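Local atomic coordinates of uncharacterized protein (Bacteroides uniformis, PDB entry 4K61), a protein that is of unknown function but belongs to a putative beta-lactamase-inhibitor-like, PepSY-like family. Residues 6-11 with 22-27; 13-18 with 50-55; 100-105 with 109-114. One frame throughout, in Å; residues are numbered along the deposited sequence. Where two conformers were deposited one is given.

Contact 1: residues 6-11 with 22-27; sequences ADVQAA and VAWSHD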
# COMPACT_ATOMS: atom_id res chain seq x y z
N ALA A 6 -18.58 -14.09 6.11
CA ALA A 6 -17.84 -15.30 6.50
C ALA A 6 -16.88 -15.79 5.40
O ALA A 6 -15.74 -16.14 5.71
CB ALA A 6 -18.79 -16.40 6.89
N ASP A 7 -17.30 -15.78 4.13
CA ASP A 7 -16.41 -16.23 3.04
C ASP A 7 -15.19 -15.32 2.81
O ASP A 7 -14.12 -15.80 2.42
CB ASP A 7 -17.17 -16.39 1.73
CG ASP A 7 -17.73 -15.08 1.18
OD1 ASP A 7 -17.78 -14.06 1.91
OD2 ASP A 7 -18.14 -15.06 -0.00
N VAL A 8 -15.33 -14.03 3.08
CA VAL A 8 -14.16 -13.12 3.05
C VAL A 8 -13.21 -13.39 4.21
O VAL A 8 -11.99 -13.45 4.03
CB VAL A 8 -14.61 -11.64 3.05
CG1 VAL A 8 -13.43 -10.70 3.24
CG2 VAL A 8 -15.32 -11.32 1.75
N GLN A 9 -13.75 -13.57 5.41
CA GLN A 9 -12.90 -13.90 6.56
C GLN A 9 -12.19 -15.22 6.31
O GLN A 9 -11.00 -15.35 6.65
CB GLN A 9 -13.73 -13.95 7.86
CG GLN A 9 -14.32 -12.59 8.22
CD GLN A 9 -14.84 -12.53 9.64
OE1 GLN A 9 -14.17 -12.93 10.58
NE2 GLN A 9 -16.06 -12.02 9.80
N ALA A 10 -12.89 -16.17 5.71
CA ALA A 10 -12.30 -17.49 5.38
C ALA A 10 -11.21 -17.37 4.31
O ALA A 10 -10.16 -18.05 4.39
CB ALA A 10 -13.36 -18.47 4.93
N ALA A 11 -11.42 -16.49 3.35
CA ALA A 11 -10.40 -16.28 2.30
C ALA A 11 -9.10 -15.72 2.85
O ALA A 11 -8.03 -16.13 2.42
CB ALA A 11 -10.92 -15.37 1.21
N VAL A 22 -7.16 -9.25 13.56
CA VAL A 22 -7.51 -8.59 12.34
C VAL A 22 -8.49 -7.46 12.60
O VAL A 22 -9.47 -7.62 13.32
CB VAL A 22 -8.10 -9.59 11.31
CG1 VAL A 22 -8.48 -8.88 10.03
CG2 VAL A 22 -7.11 -10.70 11.00
N ALA A 23 -8.26 -6.32 11.96
CA ALA A 23 -9.26 -5.26 11.93
C ALA A 23 -9.83 -5.12 10.53
O ALA A 23 -9.08 -4.91 9.58
CB ALA A 23 -8.63 -3.94 12.36
N TRP A 24 -11.15 -5.18 10.41
CA TRP A 24 -11.83 -5.07 9.11
C TRP A 24 -12.43 -3.68 8.87
O TRP A 24 -13.00 -3.05 9.78
CB TRP A 24 -12.97 -6.10 9.01
CG TRP A 24 -12.49 -7.51 8.92
CD1 TRP A 24 -12.38 -8.39 9.93
CD2 TRP A 24 -12.08 -8.21 7.72
NE1 TRP A 24 -11.90 -9.61 9.46
CE2 TRP A 24 -11.70 -9.51 8.11
CE3 TRP A 24 -11.95 -7.84 6.38
CZ2 TRP A 24 -11.22 -10.45 7.18
CZ3 TRP A 24 -11.49 -8.78 5.46
CH2 TRP A 24 -11.14 -10.08 5.87
N SER A 25 -12.30 -3.21 7.64
CA SER A 25 -12.91 -1.96 7.22
C SER A 25 -13.42 -2.10 5.79
O SER A 25 -13.26 -3.15 5.17
CB SER A 25 -11.92 -0.79 7.34
OG SER A 25 -10.84 -0.96 6.47
N HIS A 26 -14.12 -1.06 5.33
CA HIS A 26 -14.71 -1.01 4.00
C HIS A 26 -14.00 0.11 3.23
O HIS A 26 -13.68 1.15 3.80
CB HIS A 26 -16.20 -0.68 4.13
CG HIS A 26 -17.03 -1.81 4.65
ND1 HIS A 26 -18.37 -1.90 4.37
CD2 HIS A 26 -16.74 -2.90 5.41
CE1 HIS A 26 -18.88 -2.97 4.95
NE2 HIS A 26 -17.91 -3.59 5.59
N ASP A 27 -13.70 -0.12 1.95
CA ASP A 27 -12.98 0.86 1.12
C ASP A 27 -13.61 0.73 -0.25
O ASP A 27 -13.39 -0.24 -0.96
CB ASP A 27 -11.48 0.54 1.08
CG ASP A 27 -10.67 1.53 0.23
OD1 ASP A 27 -11.24 2.47 -0.36
OD2 ASP A 27 -9.42 1.31 0.16
O HOH W 1 -11.52 -12.00 10.83
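A water joins Q9 to W24: it donates to Q9 OE1 and accepts from W24 NE1, and its oxygen lies 2.8 Å from W24 NE1, in the plane of the indole at its edge. W24 NE1 and Q9 OE1, 4.2 Å apart, are thus linked through solvent rather than directly. The other end of the Q9 amide is held as well, because NE2 is bonded to the backbone oxygen of A4, just ahead of the helix. Both ends of the amide are engaged, which probably limits its rotation; its plane stands 48° from that of the indole.

The rest of the contact is apolar. W24 projects from strand 23-27, the first strand of the antiparallel sheet, toward helix 6-15, which packs against the sheet at this end. V8 CG1 reaches the far rim of the six-membered ring, 3.5 Å from W24 CZ3 and equally near CH2. It is the branch set anti to the V8 backbone N (chi1 171°) that does the touching, while CG2 lies beside that nitrogen. Q9 meets the indole further along, its CG 3.9 Å from W24 CZ2, and its CA comes equally close to that carbon. Within the strand's own segment V22 CG1 sits over one face of the W24 indole, 3.5 Å above its plane and offset toward the rim, and F46 of strand 40-46 touches both V8 and W24.

Contact 2: residues 13-18 with 50-55; sequences KKMYPT and AQWVMQ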
# COMPACT_ATOMS: atom_id res chain seq x y z
N LYS A 13 -8.04 -16.17 6.04
CA LYS A 13 -7.49 -17.24 6.87
C LYS A 13 -6.78 -18.28 5.99
O LYS A 13 -5.74 -18.81 6.35
CB LYS A 13 -8.59 -17.86 7.72
CG LYS A 13 -8.10 -18.74 8.86
CD LYS A 13 -9.13 -18.84 9.96
CE LYS A 13 -8.60 -19.46 11.22
NZ LYS A 13 -8.70 -20.94 11.14
N LYS A 14 -7.32 -18.53 4.81
CA LYS A 14 -6.63 -19.39 3.85
C LYS A 14 -5.27 -18.85 3.37
O LYS A 14 -4.30 -19.61 3.27
CB LYS A 14 -7.57 -19.64 2.67
CG LYS A 14 -7.06 -20.60 1.61
CD LYS A 14 -8.20 -20.94 0.66
CE LYS A 14 -7.70 -21.36 -0.71
NZ LYS A 14 -7.12 -22.73 -0.67
N MSE A 15 -5.19 -17.55 3.06
CA MSE A 15 -3.93 -16.92 2.62
C MSE A 15 -2.95 -16.88 3.77
O MSE A 15 -1.77 -17.05 3.59
CB MSE A 15 -4.17 -15.46 2.16
CG MSE A 15 -4.79 -15.35 0.78
SE MSE A 15 -5.28 -13.43 0.57
CE MSE A 15 -3.54 -12.74 0.05
N TYR A 16 -3.44 -16.58 4.96
CA TYR A 16 -2.62 -16.34 6.14
C TYR A 16 -3.18 -17.06 7.34
O TYR A 16 -3.90 -16.47 8.17
CB TYR A 16 -2.55 -14.83 6.41
CG TYR A 16 -1.75 -14.09 5.37
CD1 TYR A 16 -0.36 -14.27 5.31
CD2 TYR A 16 -2.34 -13.18 4.52
CE1 TYR A 16 0.40 -13.59 4.38
CE2 TYR A 16 -1.59 -12.51 3.57
CZ TYR A 16 -0.23 -12.72 3.49
OH TYR A 16 0.55 -12.05 2.58
N PRO A 17 -2.85 -18.35 7.50
CA PRO A 17 -3.42 -19.11 8.62
C PRO A 17 -3.08 -18.59 9.99
O PRO A 17 -3.79 -18.89 10.93
CB PRO A 17 -2.83 -20.53 8.45
CG PRO A 17 -1.74 -20.38 7.46
CD PRO A 17 -2.03 -19.17 6.63
N THR A 18 -2.00 -17.83 10.12
CA THR A 18 -1.65 -17.29 11.42
C THR A 18 -2.01 -15.82 11.60
O THR A 18 -1.64 -15.24 12.61
CB THR A 18 -0.16 -17.47 11.71
OG1 THR A 18 0.62 -16.64 10.85
CG2 THR A 18 0.25 -18.96 11.51
N ALA A 50 -14.93 -12.55 -2.46
CA ALA A 50 -13.85 -12.99 -1.56
C ALA A 50 -12.55 -13.30 -2.31
O ALA A 50 -11.77 -14.15 -1.89
CB ALA A 50 -14.30 -14.17 -0.73
N GLN A 51 -12.30 -12.59 -3.41
CA GLN A 51 -11.03 -12.73 -4.12
C GLN A 51 -10.14 -11.54 -3.74
O GLN A 51 -10.58 -10.37 -3.73
CB GLN A 51 -11.20 -12.85 -5.64
CG GLN A 51 -11.27 -14.32 -6.09
CD GLN A 51 -10.70 -14.54 -7.48
OE1 GLN A 51 -11.40 -14.90 -8.44
NE2 GLN A 51 -9.40 -14.30 -7.59
N TRP A 52 -8.89 -11.84 -3.40
CA TRP A 52 -8.00 -10.76 -3.05
C TRP A 52 -7.57 -10.00 -4.31
O TRP A 52 -7.26 -10.60 -5.35
CB TRP A 52 -6.79 -11.25 -2.26
CG TRP A 52 -5.66 -11.83 -3.07
CD1 TRP A 52 -5.55 -13.10 -3.51
CD2 TRP A 52 -4.43 -11.17 -3.42
NE1 TRP A 52 -4.35 -13.26 -4.18
CE2 TRP A 52 -3.65 -12.10 -4.13
CE3 TRP A 52 -3.95 -9.88 -3.24
CZ2 TRP A 52 -2.40 -11.78 -4.67
CZ3 TRP A 52 -2.69 -9.55 -3.76
CH2 TRP A 52 -1.94 -10.50 -4.48
N VAL A 53 -7.57 -8.68 -4.21
CA VAL A 53 -7.25 -7.83 -5.39
C VAL A 53 -6.04 -6.92 -5.20
O VAL A 53 -5.49 -6.43 -6.17
CB VAL A 53 -8.48 -7.04 -5.83
CG1 VAL A 53 -9.58 -7.99 -6.25
CG2 VAL A 53 -8.97 -6.13 -4.72
N MSE A 54 -5.64 -6.71 -3.95
CA MSE A 54 -4.44 -5.92 -3.63
C MSE A 54 -3.97 -6.35 -2.26
O MSE A 54 -4.79 -6.68 -1.38
CB MSE A 54 -4.76 -4.42 -3.66
CG MSE A 54 -3.53 -3.58 -3.28
SE MSE A 54 -3.81 -1.72 -3.90
CE MSE A 54 -5.34 -1.25 -2.72
N GLN A 55 -2.66 -6.27 -2.05
CA GLN A 55 -2.07 -6.37 -0.74
C GLN A 55 -1.02 -5.28 -0.59
O GLN A 55 -0.32 -4.96 -1.54
CB GLN A 55 -1.40 -7.72 -0.55
CG GLN A 55 -0.59 -7.84 0.75
CD GLN A 55 -0.06 -9.25 0.90
OE1 GLN A 55 -0.77 -10.14 1.37
NE2 GLN A 55 1.17 -9.46 0.49
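W52, at the start of strand 52-58, meets the selenomethionine M15 from the last turn of helix 6-15, and the two side chains cross at about a right angle. M15 CE lies over one face of the indole, 3.9 Å from the centroid of the W52 five-membered ring and 13° off its normal, a CH-pi contact. The selenium approaches more obliquely and also packs on the stem, with M15 SE 3.9 Å from W52 CB.

Three residues on, Q55 reaches back to Y16, the first residue past the helix. Its extended side chain, with CG anti to the backbone N (chi1 173°), comes from the opposite direction to the tyrosine. Y16 OH donates to Q55 OE1 at 2.6 Å, approaching 25° out of the carbonyl plane, while that oxygen lies at the edge of the phenol ring. Q55 NE2 is bonded to Q90 OE1 of the neighbouring strand, which probably helps fix the amide's rotation. The end of a helix thus packs on an antiparallel sheet through a Met-aromatic contact, here with selenium in place of sulfur, beside a tyrosine-glutamine hydrogen bond.

Contact 3: residues 100-105 with 109-114; sequences VEVGMA and TKYQIL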
# COMPACT_ATOMS: atom_id res chain seq x y z
N VAL A 100 5.85 5.57 -2.55
CA VAL A 100 6.57 6.42 -1.59
C VAL A 100 5.81 7.73 -1.40
O VAL A 100 5.45 8.38 -2.38
CB VAL A 100 7.98 6.75 -2.10
CG1 VAL A 100 8.66 7.67 -1.11
CG2 VAL A 100 8.76 5.48 -2.33
N GLU A 101 5.56 8.10 -0.15
CA GLU A 101 4.94 9.40 0.14
C GLU A 101 5.96 10.32 0.78
O GLU A 101 6.63 9.91 1.74
CB GLU A 101 3.71 9.28 1.03
CG GLU A 101 2.98 10.62 1.10
CD GLU A 101 1.53 10.52 1.55
OE1 GLU A 101 0.91 9.44 1.36
OE2 GLU A 101 0.99 11.55 2.02
N VAL A 102 6.08 11.53 0.25
CA VAL A 102 6.98 12.54 0.80
C VAL A 102 6.23 13.80 1.20
O VAL A 102 5.28 14.19 0.51
CB VAL A 102 8.10 12.92 -0.17
CG1 VAL A 102 8.97 11.72 -0.46
CG2 VAL A 102 7.55 13.48 -1.48
N GLY A 103 6.71 14.45 2.26
CA GLY A 103 6.26 15.77 2.68
C GLY A 103 7.40 16.73 2.34
O GLY A 103 8.56 16.41 2.57
N MSE A 104 7.09 17.88 1.75
CA MSE A 104 8.14 18.82 1.31
C MSE A 104 8.51 19.81 2.38
O MSE A 104 7.86 19.90 3.43
CB MSE A 104 7.76 19.55 0.02
CG MSE A 104 7.38 18.60 -1.11
SE MSE A 104 8.82 17.37 -1.69
CE MSE A 104 10.03 18.78 -2.38
N ALA A 105 9.58 20.56 2.08
CA ALA A 105 10.15 21.56 2.99
C ALA A 105 9.11 22.50 3.61
O ALA A 105 9.11 22.70 4.83
CB ALA A 105 11.20 22.39 2.25
N THR A 109 2.44 20.36 1.70
CA THR A 109 2.48 19.60 0.44
C THR A 109 2.95 18.14 0.57
O THR A 109 4.04 17.89 1.08
CB THR A 109 3.34 20.32 -0.59
OG1 THR A 109 2.92 21.68 -0.68
CG2 THR A 109 3.20 19.70 -1.96
N LYS A 110 2.14 17.20 0.07
CA LYS A 110 2.51 15.79 0.05
C LYS A 110 2.43 15.24 -1.38
O LYS A 110 1.50 15.57 -2.11
CB LYS A 110 1.61 15.00 0.98
CG LYS A 110 1.81 15.38 2.46
CD LYS A 110 0.79 14.72 3.36
CE LYS A 110 1.18 14.65 4.83
NZ LYS A 110 2.00 15.81 5.27
N TYR A 111 3.42 14.43 -1.75
CA TYR A 111 3.44 13.74 -3.04
C TYR A 111 3.51 12.25 -2.83
O TYR A 111 4.14 11.76 -1.87
CB TYR A 111 4.64 14.15 -3.91
CG TYR A 111 4.66 15.60 -4.28
CD1 TYR A 111 3.82 16.09 -5.28
CD2 TYR A 111 5.50 16.50 -3.64
CE1 TYR A 111 3.79 17.44 -5.62
CE2 TYR A 111 5.50 17.85 -3.99
CZ TYR A 111 4.65 18.31 -4.98
OH TYR A 111 4.65 19.64 -5.31
N GLN A 112 2.83 11.52 -3.70
CA GLN A 112 2.94 10.09 -3.76
C GLN A 112 3.57 9.70 -5.09
O GLN A 112 3.06 10.07 -6.17
CB GLN A 112 1.59 9.44 -3.64
CG GLN A 112 1.62 7.92 -3.74
CD GLN A 112 0.22 7.36 -3.91
OE1 GLN A 112 -0.38 7.42 -5.00
NE2 GLN A 112 -0.31 6.83 -2.83
N ILE A 113 4.64 8.93 -5.01
CA ILE A 113 5.38 8.50 -6.20
C ILE A 113 5.35 6.97 -6.28
O ILE A 113 5.67 6.28 -5.29
CB ILE A 113 6.86 9.00 -6.13
CG1 ILE A 113 6.94 10.50 -5.80
CG2 ILE A 113 7.57 8.73 -7.44
CD1 ILE A 113 7.26 10.80 -4.35
N LEU A 114 4.97 6.45 -7.45
CA LEU A 114 4.86 5.02 -7.69
C LEU A 114 6.03 4.58 -8.57
O LEU A 114 6.24 5.13 -9.62
CB LEU A 114 3.55 4.69 -8.34
CG LEU A 114 2.29 5.20 -7.65
CD1 LEU A 114 1.07 4.67 -8.40
CD2 LEU A 114 2.25 4.80 -6.18
O HOH W 2 1.32 6.98 -0.48
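This is a beta hairpin: strands 97-103 and 110-115 run antiparallel as adjacent members of the sheet, and the N-to-C directions of the two short segments are 158° apart. V100 and I113 form a hydrogen-bonded pair, with V100 N to I113 O and I113 N to V100 O both 2.8 Å. V102 and Y111 form the next such pair, V102 N lying 2.9 Å from Y111 O and the return bond running from Y111 N to V102 O. Toward the turn, M104 N adds a longer bond of 3.1 Å to T109 O. The non-hydrogen-bonded pairs E101-Q112 and G103-K110 fall between, where CA-H...O contacts supplement the ladder.

On the face bearing V102, Y111 and I113, V102 CG2 packs against the CB of Y111 and the CD1 of I113. The selenomethionine M104 comes up to the rim of the phenol, its side chain at about a right angle to that of Y111, and its CG is 3.5 Å from Y111 CE2. Bends at chi2 (-62°) and chi3 fold the chain back, bringing M104 SE to the ring edge, a Met-aromatic contact with selenium 5.1 Å from the Y111 centroid. Y78 meets the same ring edge-to-face.

The opposite face is more polar. E101 has two conformers, and the contacts of its carboxylate, taken from one of them, are tentative: E101 OE2 lies 3.4 Å from K110 CD, alongside the aliphatic part of the lysine, and a water donates to E101 OE1 while accepting from Q112 NE2. Q112 NE2 also bonds to P133 O, and Q112 OE1 is taken by R125. All the direct hydrogen bonds between the two segments are main-chain, so their pairing rests on the backbone ladder.

Contacts 1 and 2 are neighbours, their centres 9 Å apart, and both set helix 6-15 against the same antiparallel sheet. They also touch, with A50 of contact 2 packing on D7, V8 and A11 of contact 1. Their segments alternate along the chain: 6-11 and 13-18 come first, then 22-27 and 50-55. Contact 3 follows both in sequence and lies across the chain's centre, its own centre 30 Å from that of contact 1 and 29 Å from that of contact 2. Contacts 1 and 2 and the hairpin 97-115 all belong to or reach one sheet, whose strands follow one another in chain order, in this single-chain assembly.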